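Side-chain contacts in export chaperone SatS (Mycobacterium tuberculosis H37Rv, PDB 6DNM), which acts as a chaperone for the SecA2 protein export pathway, here seen as its C-terminal domain: residues Leu14-Asp19 against Asp78-Ala83; Tyr99-Leu104 against Lys178-Val183; Val115-Leu120 against Leu157-Val162; Thr146-Gln151 against Tyr169-Arg174. One frame throughout, in Å; residues are numbered along the deposited sequence.

The four contacts run from one end of the domain to the other. Interaction 1 stands apart: its centre lies about 28 Å from that of interaction 2 and about 40 Å from that of interaction 4, across the centre of the chain. The other three lie in or border the helical half, interaction 2 joining it to the sheet. Interactions 2 and 4 share helix 170-185, with centres about 14 Å apart, and meet where Leu179 CD2 touches Leu149 CD2 at 4.0 Å. Interactions 2 and 3 are joined by Gln119, whose NE2 lies 2.9 Å from Ser102 O, a probable hydrogen bond. Interactions 3 and 4 alternate along the chain, their centres about 15 Å apart.

Interaction 1: Leu14-Asp19 against Asp78-Ala83; sequences LQVGID and DDIRTA
Val16 and Ile18 form a small, buried apolar contact with Asp79 and Ile80 of helix 77-86. It joins the end of helix 12-16, closed by a Schellman motif, to that second helix. Gly17 is the first residue beyond helix 12-16. It has positive phi (73°), and its N bonds back to Leu14 O at 3.2 Å. The chain then leads through Ile18 into strand 19-24 of the mixed four-stranded sheet.

The two branches of Val16 have separate tasks. CG1 lies against CB of Asp79 at 3.9 Å, so the aspartate offers its methylene here. CG2 faces CG1 of Ile80 at 4.2 Å. The carboxylate of Asp79 is held from outside the contact, with OD2 bonded to the backbone N of Val5. Val16 O is also bonded, to Thr76 OG1 just ahead of helix 77-86.

Ile80 has further neighbours in Phe12 and Trp13 of helix 12-16. Ile18 rests on Leu33 and Cys35 of strand 29-37. Through Ile18 the contact thus also reaches an inner strand of the sheet.

The two isoleucines have almost the same shape. In each, CG1 is anti to the carbonyl carbon and the chain is extended beyond it (chi2 165° in Ile18). They meet by their end methyls, CD1 of Ile18 lying 3.6 Å from CD1 of Ile80.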
loop_
_atom_site.group_PDB
_atom_site.type_symbol
_atom_site.label_atom_id
_atom_site.label_comp_id
_atom_site.label_asym_id
_atom_site.label_seq_id
_atom_site.Cartn_x
_atom_site.Cartn_y
_atom_site.Cartn_z
ATOM N N LEU A 14 14.039 3.569 -10.094
ATOM C CA LEU A 14 13.839 2.617 -11.182
ATOM C C LEU A 14 14.999 1.630 -11.272
ATOM O O LEU A 14 14.790 0.419 -11.399
ATOM C CB LEU A 14 13.662 3.372 -12.498
ATOM C CG LEU A 14 13.238 2.566 -13.719
ATOM C CD1 LEU A 14 11.918 1.862 -13.483
ATOM C CD2 LEU A 14 13.141 3.486 -14.912
ATOM N N GLN A 15 16.231 2.127 -11.165
ATOM C CA GLN A 15 17.389 1.246 -11.291
ATOM C C GLN A 15 17.483 0.265 -10.129
ATOM O O GLN A 15 17.914 -0.877 -10.310
ATOM C CB GLN A 15 18.660 2.084 -11.379
ATOM C CG GLN A 15 18.819 2.827 -12.689
ATOM C CD GLN A 15 20.222 3.370 -12.862
ATOM O OE1 GLN A 15 20.447 4.573 -12.768
ATOM N NE2 GLN A 15 21.177 2.479 -13.100
ATOM N N VAL A 16 17.116 0.691 -8.916
ATOM C CA VAL A 16 17.164 -0.239 -7.787
ATOM C C VAL A 16 15.982 -1.200 -7.760
ATOM O O VAL A 16 16.013 -2.184 -7.008
ATOM C CB VAL A 16 17.437 0.474 -6.450
ATOM C CG1 VAL A 16 18.742 1.249 -6.522
ATOM C CG2 VAL A 16 16.295 1.382 -6.072
ATOM N N GLY A 17 14.942 -0.950 -8.552
ATOM C CA GLY A 17 13.824 -1.871 -8.655
ATOM C C GLY A 17 12.922 -1.901 -7.447
ATOM O O GLY A 17 12.169 -2.859 -7.269
ATOM N N ILE A 18 12.978 -0.874 -6.607
ATOM C CA ILE A 18 12.201 -0.798 -5.378
ATOM C C ILE A 18 11.536 0.572 -5.368
ATOM O O ILE A 18 12.182 1.574 -5.688
ATOM C CB ILE A 18 13.115 -0.997 -4.147
ATOM C CG1 ILE A 18 13.730 -2.408 -4.163
ATOM C CG2 ILE A 18 12.368 -0.737 -2.850
ATOM C CD1 ILE A 18 14.919 -2.613 -3.221
ATOM N N ASP A 19 10.238 0.614 -5.028
ATOM C CA ASP A 19 9.468 1.848 -5.095
ATOM C C ASP A 19 9.208 2.395 -3.705
ATOM O O ASP A 19 8.632 1.688 -2.864
ATOM C CB ASP A 19 8.096 1.603 -5.747
ATOM C CG ASP A 19 8.167 1.327 -7.230
ATOM O OD1 ASP A 19 9.105 1.793 -7.907
ATOM O OD2 ASP A 19 7.243 0.645 -7.714
ATOM N N ASP A 78 21.831 -2.690 -1.096
ATOM C CA ASP A 78 23.046 -1.989 -0.689
ATOM C C ASP A 78 23.169 -0.626 -1.348
ATOM O O ASP A 78 23.710 0.265 -0.751
ATOM C CB ASP A 78 24.301 -2.823 -0.920
ATOM C CG ASP A 78 25.482 -2.362 -0.054
ATOM O OD1 ASP A 78 25.442 -2.583 1.178
ATOM O OD2 ASP A 78 26.436 -1.796 -0.595
ATOM N N ASP A 79 22.653 -0.478 -2.563
ATOM C CA ASP A 79 22.643 0.830 -3.215
ATOM C C ASP A 79 21.796 1.827 -2.433
ATOM O O ASP A 79 22.147 3.007 -2.329
ATOM C CB ASP A 79 22.114 0.705 -4.646
ATOM C CG ASP A 79 23.156 0.182 -5.620
ATOM O OD1 ASP A 79 24.330 0.005 -5.228
ATOM O OD2 ASP A 79 22.797 -0.046 -6.793
ATOM N N ILE A 80 20.666 1.372 -1.889
ATOM C CA ILE A 80 19.823 2.249 -1.081
ATOM C C ILE A 80 20.538 2.646 0.201
ATOM O O ILE A 80 20.591 3.830 0.559
ATOM C CB ILE A 80 18.466 1.584 -0.793
ATOM C CG1 ILE A 80 17.712 1.331 -2.105
ATOM C CG2 ILE A 80 17.657 2.443 0.186
ATOM C CD1 ILE A 80 16.535 0.393 -1.972
ATOM N N ARG A 81 21.091 1.662 0.914
ATOM C CA ARG A 81 21.756 1.944 2.181
ATOM C C ARG A 81 22.949 2.867 1.977
ATOM O O ARG A 81 23.150 3.811 2.751
ATOM C CB ARG A 81 22.184 0.631 2.842
ATOM C CG ARG A 81 22.923 0.822 4.160
ATOM C CD ARG A 81 23.113 -0.495 4.892
ATOM N NE ARG A 81 23.935 -1.429 4.128
ATOM C CZ ARG A 81 25.242 -1.587 4.304
ATOM N NH1 ARG A 81 25.883 -0.866 5.214
ATOM N NH2 ARG A 81 25.910 -2.462 3.566
ATOM N N THR A 82 23.739 2.617 0.927
ATOM C CA THR A 82 24.899 3.456 0.633
ATOM C C THR A 82 24.481 4.872 0.250
ATOM O O THR A 82 25.148 5.843 0.621
ATOM C CB THR A 82 25.730 2.818 -0.489
ATOM O OG1 THR A 82 26.127 1.496 -0.103
ATOM C CG2 THR A 82 26.970 3.636 -0.759
ATOM N N ALA A 83 23.383 5.016 -0.491
ATOM C CA ALA A 83 22.885 6.357 -0.781
ATOM C C ALA A 83 22.459 7.065 0.498
ATOM O O ALA A 83 22.706 8.266 0.665
ATOM C CB ALA A 83 21.731 6.292 -1.783
#

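Interaction 2: Tyr99-Leu104 against Lys178-Val183; sequences YVLSGL and KLERFV
Leu101 reaches from the end of strand 98-100 to helix 170-185, where it meets Glu180 and Val183. Its CB lies 4.0 Å from OE2 of Glu180. This is a van der Waals contact between a methylene and a carboxylate oxygen. CG stands anti to the carbonyl carbon (chi1 -57°) and carries the branch onward to the helix. At the tip, CD1 touches CG1 of Val183 at 4.1 Å, the two side chains crossing at a slant. One leucine thus spans two residues that lie nearly one helical turn apart.

Glu180 comes the other way. Its CG is anti to its own backbone N, and the chain stays extended beyond it, which brings OE2 up to CB of Leu101 and leaves OE1 one water away from Leu101 O. That water joins the two polar groups. It donates to Leu101 O at 2.8 Å and to Glu180 OE1 at 2.9 Å. Leu101 O also accepts from Leu104 N at 3.2 Å, so the same carbonyl serves the turn and the water. Glu180 OE1 has a second, weak partner in Trp176 NE1 on the same helix.

Val183 is backed by Leu127 of helix 117-134. On the strand side, Leu101 pairs through its backbone with Met24 of strand 19-24. Residues 101 to 104 form a type II beta turn, with Gly103 at positive phi and at the N-cap of helix 104-110. This is a strand-to-helix turn packed on a long helix, joining the edge of the four-stranded sheet to the helical part of the domain.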
loop_
_atom_site.group_PDB
_atom_site.type_symbol
_atom_site.label_atom_id
_atom_site.label_comp_id
_atom_site.label_asym_id
_atom_site.label_seq_id
_atom_site.Cartn_x
_atom_site.Cartn_y
_atom_site.Cartn_z
ATOM N N TYR A 99 -1.365 5.897 -2.415
ATOM C CA TYR A 99 -2.492 5.055 -2.045
ATOM C C TYR A 99 -3.274 5.723 -0.927
ATOM O O TYR A 99 -2.715 6.032 0.123
ATOM C CB TYR A 99 -1.975 3.706 -1.563
ATOM C CG TYR A 99 -1.230 2.931 -2.617
ATOM C CD1 TYR A 99 -1.907 2.327 -3.666
ATOM C CD2 TYR A 99 0.158 2.815 -2.578
ATOM C CE1 TYR A 99 -1.232 1.604 -4.639
ATOM C CE2 TYR A 99 0.844 2.091 -3.549
ATOM C CZ TYR A 99 0.138 1.488 -4.577
ATOM O OH TYR A 99 0.806 0.767 -5.546
ATOM N N VAL A 100 -4.568 5.932 -1.135
ATOM C CA VAL A 100 -5.382 6.720 -0.212
ATOM C C VAL A 100 -6.531 5.852 0.274
ATOM O O VAL A 100 -7.438 5.515 -0.501
ATOM C CB VAL A 100 -5.910 8.010 -0.866
ATOM C CG1 VAL A 100 -6.717 8.838 0.137
ATOM C CG2 VAL A 100 -4.763 8.818 -1.430
ATOM N N LEU A 101 -6.513 5.509 1.562
ATOM C CA LEU A 101 -7.653 4.856 2.197
ATOM C C LEU A 101 -8.643 5.851 2.790
ATOM O O LEU A 101 -9.807 5.486 3.014
ATOM C CB LEU A 101 -7.178 3.893 3.293
ATOM C CG LEU A 101 -6.198 2.814 2.842
ATOM C CD1 LEU A 101 -5.916 1.838 3.977
ATOM C CD2 LEU A 101 -6.686 2.074 1.597
ATOM N N SER A 102 -8.202 7.090 3.015
ATOM C CA SER A 102 -9.001 8.137 3.650
ATOM C C SER A 102 -10.355 8.321 2.978
ATOM O O SER A 102 -10.444 8.462 1.758
ATOM C CB SER A 102 -8.233 9.450 3.544
ATOM O OG SER A 102 -6.874 9.246 3.851
ATOM N N GLY A 103 -11.404 8.372 3.799
ATOM C CA GLY A 103 -12.739 8.659 3.340
ATOM C C GLY A 103 -13.518 7.492 2.772
ATOM O O GLY A 103 -14.743 7.598 2.643
ATOM N N LEU A 104 -12.863 6.381 2.415
ATOM C CA LEU A 104 -13.595 5.294 1.772
ATOM C C LEU A 104 -14.695 4.755 2.678
ATOM O O LEU A 104 -15.788 4.426 2.205
ATOM C CB LEU A 104 -12.642 4.173 1.361
ATOM C CG LEU A 104 -11.719 4.479 0.177
ATOM C CD1 LEU A 104 -10.734 3.347 -0.028
ATOM C CD2 LEU A 104 -12.518 4.741 -1.094
ATOM N N LYS A 178 -13.783 -3.735 9.004
ATOM C CA LYS A 178 -12.989 -4.881 9.431
ATOM C C LYS A 178 -11.722 -4.995 8.596
ATOM O O LYS A 178 -10.639 -5.276 9.122
ATOM C CB LYS A 178 -13.835 -6.152 9.314
ATOM C CG LYS A 178 -13.284 -7.352 10.044
ATOM C CD LYS A 178 -14.428 -8.227 10.544
ATOM C CE LYS A 178 -13.928 -9.490 11.239
ATOM N NZ LYS A 178 -13.052 -9.212 12.415
ATOM N N LEU A 179 -11.838 -4.750 7.294
ATOM C CA LEU A 179 -10.678 -4.821 6.420
ATOM C C LEU A 179 -9.670 -3.723 6.743
ATOM O O LEU A 179 -8.458 -3.973 6.762
ATOM C CB LEU A 179 -11.142 -4.767 4.967
ATOM C CG LEU A 179 -10.099 -5.009 3.881
ATOM C CD1 LEU A 179 -9.402 -6.354 4.079
ATOM C CD2 LEU A 179 -10.750 -4.929 2.520
ATOM N N GLU A 180 -10.147 -2.502 7.022
ATOM C CA GLU A 180 -9.223 -1.430 7.375
ATOM C C GLU A 180 -8.526 -1.709 8.703
ATOM O O GLU A 180 -7.346 -1.371 8.857
ATOM C CB GLU A 180 -9.919 -0.060 7.354
ATOM C CG GLU A 180 -8.917 1.096 7.448
ATOM C CD GLU A 180 -9.459 2.461 7.019
ATOM O OE1 GLU A 180 -10.677 2.609 6.759
ATOM O OE2 GLU A 180 -8.634 3.398 6.948
ATOM N N ARG A 181 -9.219 -2.353 9.655
ATOM C CA ARG A 181 -8.559 -2.773 10.891
ATOM C C ARG A 181 -7.469 -3.796 10.608
ATOM O O ARG A 181 -6.388 -3.746 11.211
ATOM C CB ARG A 181 -9.582 -3.345 11.876
ATOM C CG ARG A 181 -10.445 -2.303 12.571
ATOM C CD ARG A 181 -11.201 -2.914 13.752
ATOM N NE ARG A 181 -12.188 -3.917 13.342
ATOM C CZ ARG A 181 -13.442 -3.648 12.987
ATOM N NH1 ARG A 181 -13.886 -2.397 12.978
ATOM N NH2 ARG A 181 -14.260 -4.635 12.643
ATOM N N PHE A 182 -7.725 -4.725 9.682
ATOM C CA PHE A 182 -6.684 -5.672 9.289
ATOM C C PHE A 182 -5.471 -4.944 8.719
ATOM O O PHE A 182 -4.327 -5.223 9.093
ATOM C CB PHE A 182 -7.220 -6.682 8.274
ATOM C CG PHE A 182 -6.138 -7.502 7.634
ATOM C CD1 PHE A 182 -5.538 -8.536 8.333
ATOM C CD2 PHE A 182 -5.675 -7.196 6.361
ATOM C CE1 PHE A 182 -4.517 -9.275 7.764
ATOM C CE2 PHE A 182 -4.661 -7.934 5.781
ATOM C CZ PHE A 182 -4.075 -8.974 6.489
ATOM N N VAL A 183 -5.704 -4.007 7.799
ATOM C CA VAL A 183 -4.600 -3.250 7.218
ATOM C C VAL A 183 -3.792 -2.563 8.308
ATOM O O VAL A 183 -2.556 -2.647 8.337
ATOM C CB VAL A 183 -5.126 -2.245 6.185
ATOM C CG1 VAL A 183 -4.012 -1.343 5.737
ATOM C CG2 VAL A 183 -5.731 -2.980 5.019
HETATM O O HOH W 1 -11.611 4.703 5.011
#

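Interaction 3: Val115-Leu120 against Leu157-Val162; sequences VDREQL and LDPHSV
Leu157 O receives a hydrogen bond from a water at 2.7 Å, and the same water accepts from Arg117 NH1 at 2.9 Å. This bridge ties the start of helix 117-134 to Leu157. The arginine reaches the water by folding over: its CG is anti to the backbone N, but the chain bends at chi2 and again at chi3 (61°). Along the way its CD passes CG of Pro159 at 4.1 Å, the two side chains standing at about a right angle.

Leucine packing accompanies the bridge. CG of Leu157 meets CD2 of Leu120 at 4.1 Å, and CD2 of Leu157 also packs on the Leu120 side chain. These two leucines again cross at about a right angle. The same CD2 makes a van der Waals contact with the backbone O of Arg117 at 3.8 Å. Leu120 is flanked by Val153 and Val156 of helix 148-157 and by Phe108 of helix 104-110, so the apolar packing continues inward from the more exposed arginine and proline.

Both segments are shaped by aspartates. Asp116 is the N-cap of helix 117-134, its OD2 accepting from Gln119 N at 2.9 Å on the anti side of the carboxylate. Asp158 OD1 accepts from His160 N from above the carboxylate plane. A capped helix start thus packs against Leu157 and the Asx turn and type I beta turn (Asp158 to Ser161) that follow it in the loop leading to helix 170-185.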
loop_
_atom_site.group_PDB
_atom_site.type_symbol
_atom_site.label_atom_id
_atom_site.label_comp_id
_atom_site.label_asym_id
_atom_site.label_seq_id
_atom_site.Cartn_x
_atom_site.Cartn_y
_atom_site.Cartn_z
ATOM N N VAL A 115 -18.221 6.783 -4.208
ATOM C CA VAL A 115 -16.860 6.254 -4.173
ATOM C C VAL A 115 -16.129 6.672 -5.439
ATOM O O VAL A 115 -16.619 6.455 -6.555
ATOM C CB VAL A 115 -16.867 4.724 -4.041
ATOM C CG1 VAL A 115 -15.434 4.217 -4.004
ATOM C CG2 VAL A 115 -17.639 4.297 -2.805
ATOM N N ASP A 116 -14.947 7.258 -5.278
ATOM C CA ASP A 116 -14.155 7.633 -6.438
ATOM C C ASP A 116 -13.483 6.394 -7.014
ATOM O O ASP A 116 -12.736 5.701 -6.313
ATOM C CB ASP A 116 -13.099 8.669 -6.071
ATOM C CG ASP A 116 -12.315 9.126 -7.280
ATOM O OD1 ASP A 116 -12.866 9.924 -8.058
ATOM O OD2 ASP A 116 -11.167 8.675 -7.475
ATOM N N ARG A 117 -13.725 6.135 -8.298
ATOM C CA ARG A 117 -13.243 4.903 -8.911
ATOM C C ARG A 117 -11.721 4.824 -8.886
ATOM O O ARG A 117 -11.149 3.803 -8.490
ATOM C CB ARG A 117 -13.773 4.803 -10.338
ATOM C CG ARG A 117 -13.382 3.517 -11.041
ATOM C CD ARG A 117 -13.207 3.754 -12.543
ATOM N NE ARG A 117 -12.150 4.729 -12.788
ATOM C CZ ARG A 117 -10.852 4.466 -12.680
ATOM N NH1 ARG A 117 -10.445 3.253 -12.333
ATOM N NH2 ARG A 117 -9.964 5.419 -12.904
ATOM N N GLU A 118 -11.046 5.900 -9.291
ATOM C CA GLU A 118 -9.587 5.873 -9.329
ATOM C C GLU A 118 -8.997 5.650 -7.939
ATOM O O GLU A 118 -8.083 4.832 -7.767
ATOM C CB GLU A 118 -9.057 7.160 -9.961
ATOM C CG GLU A 118 -7.581 7.111 -10.278
ATOM C CD GLU A 118 -6.984 8.494 -10.446
ATOM O OE1 GLU A 118 -5.739 8.615 -10.414
ATOM O OE2 GLU A 118 -7.764 9.464 -10.610
ATOM N N GLN A 119 -9.515 6.354 -6.933
ATOM C CA GLN A 119 -9.053 6.133 -5.566
ATOM C C GLN A 119 -9.205 4.671 -5.168
ATOM O O GLN A 119 -8.282 4.060 -4.615
ATOM C CB GLN A 119 -9.835 7.012 -4.595
ATOM C CG GLN A 119 -9.365 6.797 -3.165
ATOM C CD GLN A 119 -10.171 7.540 -2.143
ATOM O OE1 GLN A 119 -11.066 8.315 -2.485
ATOM N NE2 GLN A 119 -9.849 7.326 -0.871
ATOM N N LEU A 120 -10.373 4.100 -5.425
ATOM C CA LEU A 120 -10.609 2.717 -5.060
ATOM C C LEU A 120 -9.708 1.750 -5.811
ATOM O O LEU A 120 -9.238 0.807 -5.255
ATOM C CB LEU A 120 -12.081 2.358 -5.236
ATOM C CG LEU A 120 -12.461 0.951 -4.792
ATOM C CD1 LEU A 120 -12.215 0.755 -3.310
ATOM C CD2 LEU A 120 -13.892 0.589 -5.152
ATOM N N LEU A 157 -15.495 -0.518 -9.692
ATOM C CA LEU A 157 -14.325 -0.631 -10.554
ATOM C C LEU A 157 -14.665 -1.005 -11.990
ATOM O O LEU A 157 -13.764 -0.994 -12.836
ATOM C CB LEU A 157 -13.336 -1.640 -9.967
ATOM C CG LEU A 157 -12.737 -1.234 -8.625
ATOM C CD1 LEU A 157 -11.761 -2.298 -8.143
ATOM C CD2 LEU A 157 -12.031 0.105 -8.776
ATOM N N ASP A 158 -15.924 -1.335 -12.290
ATOM C CA ASP A 158 -16.324 -1.718 -13.643
ATOM C C ASP A 158 -17.366 -0.745 -14.176
ATOM O O ASP A 158 -18.569 -0.910 -13.905
ATOM C CB ASP A 158 -16.877 -3.144 -13.651
ATOM C CG ASP A 158 -17.233 -3.636 -15.042
ATOM O OD1 ASP A 158 -17.063 -2.889 -16.031
ATOM O OD2 ASP A 158 -17.708 -4.789 -15.145
ATOM N N PRO A 159 -16.957 0.258 -14.960
ATOM C CA PRO A 159 -17.936 1.203 -15.521
ATOM C C PRO A 159 -18.925 0.588 -16.506
ATOM O O PRO A 159 -19.884 1.271 -16.908
ATOM C CB PRO A 159 -17.054 2.264 -16.191
ATOM C CG PRO A 159 -15.787 2.221 -15.396
ATOM C CD PRO A 159 -15.577 0.762 -15.088
ATOM N N HIS A 160 -18.736 -0.664 -16.909
ATOM C CA HIS A 160 -19.672 -1.341 -17.798
ATOM C C HIS A 160 -20.628 -2.263 -17.054
ATOM O O HIS A 160 -21.383 -3.003 -17.694
ATOM C CB HIS A 160 -18.912 -2.120 -18.870
ATOM C CG HIS A 160 -18.218 -1.245 -19.862
ATOM N ND1 HIS A 160 -18.827 -0.792 -21.014
ATOM C CD2 HIS A 160 -16.971 -0.716 -19.863
ATOM C CE1 HIS A 160 -17.982 -0.029 -21.685
ATOM N NE2 HIS A 160 -16.847 0.031 -21.009
ATOM N N SER A 161 -20.614 -2.246 -15.721
ATOM C CA SER A 161 -21.514 -3.084 -14.950
ATOM C C SER A 161 -22.804 -2.335 -14.654
ATOM O O SER A 161 -22.784 -1.156 -14.286
ATOM C CB SER A 161 -20.867 -3.505 -13.631
ATOM O OG SER A 161 -21.831 -4.124 -12.789
ATOM N N VAL A 162 -23.925 -3.035 -14.806
ATOM C CA VAL A 162 -25.240 -2.507 -14.465
ATOM C C VAL A 162 -25.822 -3.176 -13.225
ATOM O O VAL A 162 -26.991 -2.957 -12.900
ATOM C CB VAL A 162 -26.217 -2.567 -15.654
ATOM C CG1 VAL A 162 -25.844 -1.522 -16.685
ATOM C CG2 VAL A 162 -26.227 -3.960 -16.273
HETATM O O HOH W 2 -11.630 0.722 -12.929
#

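Interaction 4: Thr146-Gln151 against Tyr169-Arg174; sequences TRPLGQ and YAAAVR
Pro148 meets Ala171 and Ala172 at the first turns of two helices. CG of the proline ring touches CB of Ala171 at 3.7 Å, and CB of the ring lies 3.8 Å from the same methyl. That ring CB also rests 3.8 Å from the backbone N of Ala172. CB and CG of the ring thus lie against the first turn of helix 170-185.

Leu149 completes the first shell. Its CD1 approaches Ala172 O at 3.9 Å, and CB of Ala172 sits over the leucine backbone, 4.0 Å from Leu149 CA. With CG anti to the backbone N (chi1 178°), the leucine side chain runs on past Ala172 to Trp176 and Leu179 of the same helix. Phe108 of helix 104-110 touches it as well.

This is close packing of two helix starts, with two alanines on one side facing a proline and a leucine on the other. The CA atoms of Leu149 and Ala172 are only 4.2 Å apart, an approach consistent with the short side chain of Ala172. Arg147 and Tyr169 occupy the two N-cap positions, and Pro148 is the first residue of helix 148-157.

Farther out, polar groups fix this helix start. The backbone N of Leu149 donates to Glu175 OE1 of helix 170-185. Arg147 and Pro148 also touch Glu175. Arg147 NE forms a salt bridge with Glu144 OE1. On the other helix, Tyr169 OH is bonded to Pro165 O in the preceding loop.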
loop_
_atom_site.group_PDB
_atom_site.type_symbol
_atom_site.label_atom_id
_atom_site.label_comp_id
_atom_site.label_asym_id
_atom_site.label_seq_id
_atom_site.Cartn_x
_atom_site.Cartn_y
_atom_site.Cartn_z
ATOM N N THR A 146 -19.171 -12.438 -3.910
ATOM C CA THR A 146 -20.395 -12.878 -3.250
ATOM C C THR A 146 -20.760 -11.958 -2.095
ATOM O O THR A 146 -21.936 -11.851 -1.743
ATOM C CB THR A 146 -20.201 -14.295 -2.711
ATOM O OG1 THR A 146 -18.944 -14.368 -2.030
ATOM C CG2 THR A 146 -20.243 -15.326 -3.838
ATOM N N ARG A 147 -19.772 -11.296 -1.486
ATOM C CA ARG A 147 -19.999 -10.568 -0.249
ATOM C C ARG A 147 -20.358 -9.118 -0.533
ATOM O O ARG A 147 -19.977 -8.564 -1.569
ATOM C CB ARG A 147 -18.738 -10.610 0.604
ATOM C CG ARG A 147 -18.324 -12.001 0.997
ATOM C CD ARG A 147 -17.071 -11.966 1.830
ATOM N NE ARG A 147 -16.492 -13.301 1.935
ATOM C CZ ARG A 147 -16.661 -14.111 2.974
ATOM N NH1 ARG A 147 -16.100 -15.316 2.970
ATOM N NH2 ARG A 147 -17.389 -13.724 4.010
ATOM N N PRO A 148 -21.071 -8.464 0.398
ATOM C CA PRO A 148 -21.474 -7.062 0.166
ATOM C C PRO A 148 -20.338 -6.143 -0.264
ATOM O O PRO A 148 -20.466 -5.416 -1.259
ATOM C CB PRO A 148 -22.090 -6.659 1.515
ATOM C CG PRO A 148 -22.668 -7.944 2.042
ATOM C CD PRO A 148 -21.714 -9.038 1.599
ATOM N N LEU A 149 -19.208 -6.167 0.446
ATOM C CA LEU A 149 -18.100 -5.289 0.080
ATOM C C LEU A 149 -17.510 -5.676 -1.275
ATOM O O LEU A 149 -17.269 -4.811 -2.121
ATOM C CB LEU A 149 -17.025 -5.308 1.161
ATOM C CG LEU A 149 -15.800 -4.451 0.850
ATOM C CD1 LEU A 149 -16.167 -2.979 0.734
ATOM C CD2 LEU A 149 -14.733 -4.654 1.908
ATOM N N GLY A 150 -17.244 -6.969 -1.486
ATOM C CA GLY A 150 -16.662 -7.394 -2.751
ATOM C C GLY A 150 -17.552 -7.070 -3.933
ATOM O O GLY A 150 -17.071 -6.661 -4.992
ATOM N N GLN A 151 -18.865 -7.225 -3.756
ATOM C CA GLN A 151 -19.821 -6.862 -4.799
ATOM C C GLN A 151 -19.788 -5.358 -5.080
ATOM O O GLN A 151 -19.793 -4.924 -6.241
ATOM C CB GLN A 151 -21.207 -7.313 -4.340
ATOM C CG GLN A 151 -22.373 -6.882 -5.174
ATOM C CD GLN A 151 -23.683 -7.180 -4.463
ATOM O OE1 GLN A 151 -24.301 -6.284 -3.881
ATOM N NE2 GLN A 151 -24.111 -8.445 -4.496
ATOM N N TYR A 169 -26.170 0.430 2.595
ATOM C CA TYR A 169 -24.839 -0.119 2.369
ATOM C C TYR A 169 -24.154 -0.498 3.674
ATOM O O TYR A 169 -22.924 -0.631 3.717
ATOM C CB TYR A 169 -24.013 0.864 1.542
ATOM C CG TYR A 169 -24.750 1.256 0.278
ATOM C CD1 TYR A 169 -24.789 0.397 -0.811
ATOM C CD2 TYR A 169 -25.440 2.460 0.186
ATOM C CE1 TYR A 169 -25.473 0.728 -1.967
ATOM C CE2 TYR A 169 -26.133 2.801 -0.974
ATOM C CZ TYR A 169 -26.139 1.930 -2.048
ATOM O OH TYR A 169 -26.814 2.248 -3.208
ATOM N N ALA A 170 -24.946 -0.707 4.729
ATOM C CA ALA A 170 -24.397 -0.949 6.061
ATOM C C ALA A 170 -23.508 -2.184 6.097
ATOM O O ALA A 170 -22.487 -2.195 6.792
ATOM C CB ALA A 170 -25.526 -1.089 7.082
ATOM N N ALA A 171 -23.883 -3.239 5.373
ATOM C CA ALA A 171 -23.081 -4.459 5.397
ATOM C C ALA A 171 -21.709 -4.219 4.778
ATOM O O ALA A 171 -20.678 -4.604 5.350
ATOM C CB ALA A 171 -23.821 -5.584 4.685
ATOM N N ALA A 172 -21.672 -3.551 3.619
ATOM C CA ALA A 172 -20.393 -3.253 2.982
ATOM C C ALA A 172 -19.518 -2.388 3.884
ATOM O O ALA A 172 -18.304 -2.600 3.965
ATOM C CB ALA A 172 -20.629 -2.570 1.636
ATOM N N VAL A 173 -20.125 -1.422 4.584
ATOM C CA VAL A 173 -19.379 -0.566 5.509
ATOM C C VAL A 173 -18.744 -1.389 6.622
ATOM O O VAL A 173 -17.560 -1.221 6.945
ATOM C CB VAL A 173 -20.300 0.527 6.072
ATOM C CG1 VAL A 173 -19.632 1.244 7.255
ATOM C CG2 VAL A 173 -20.664 1.487 4.975
ATOM N N ARG A 174 -19.537 -2.263 7.250
ATOM C CA ARG A 174 -19.020 -3.123 8.310
ATOM C C ARG A 174 -17.848 -3.955 7.811
ATOM O O ARG A 174 -16.826 -4.082 8.498
ATOM C CB ARG A 174 -20.145 -4.037 8.795
ATOM C CG ARG A 174 -20.005 -4.551 10.212
ATOM C CD ARG A 174 -19.140 -5.806 10.297
ATOM N NE ARG A 174 -19.697 -6.965 9.601
ATOM C CZ ARG A 174 -18.959 -7.842 8.926
ATOM N NH1 ARG A 174 -19.534 -8.873 8.318
ATOM N NH2 ARG A 174 -17.641 -7.690 8.863
#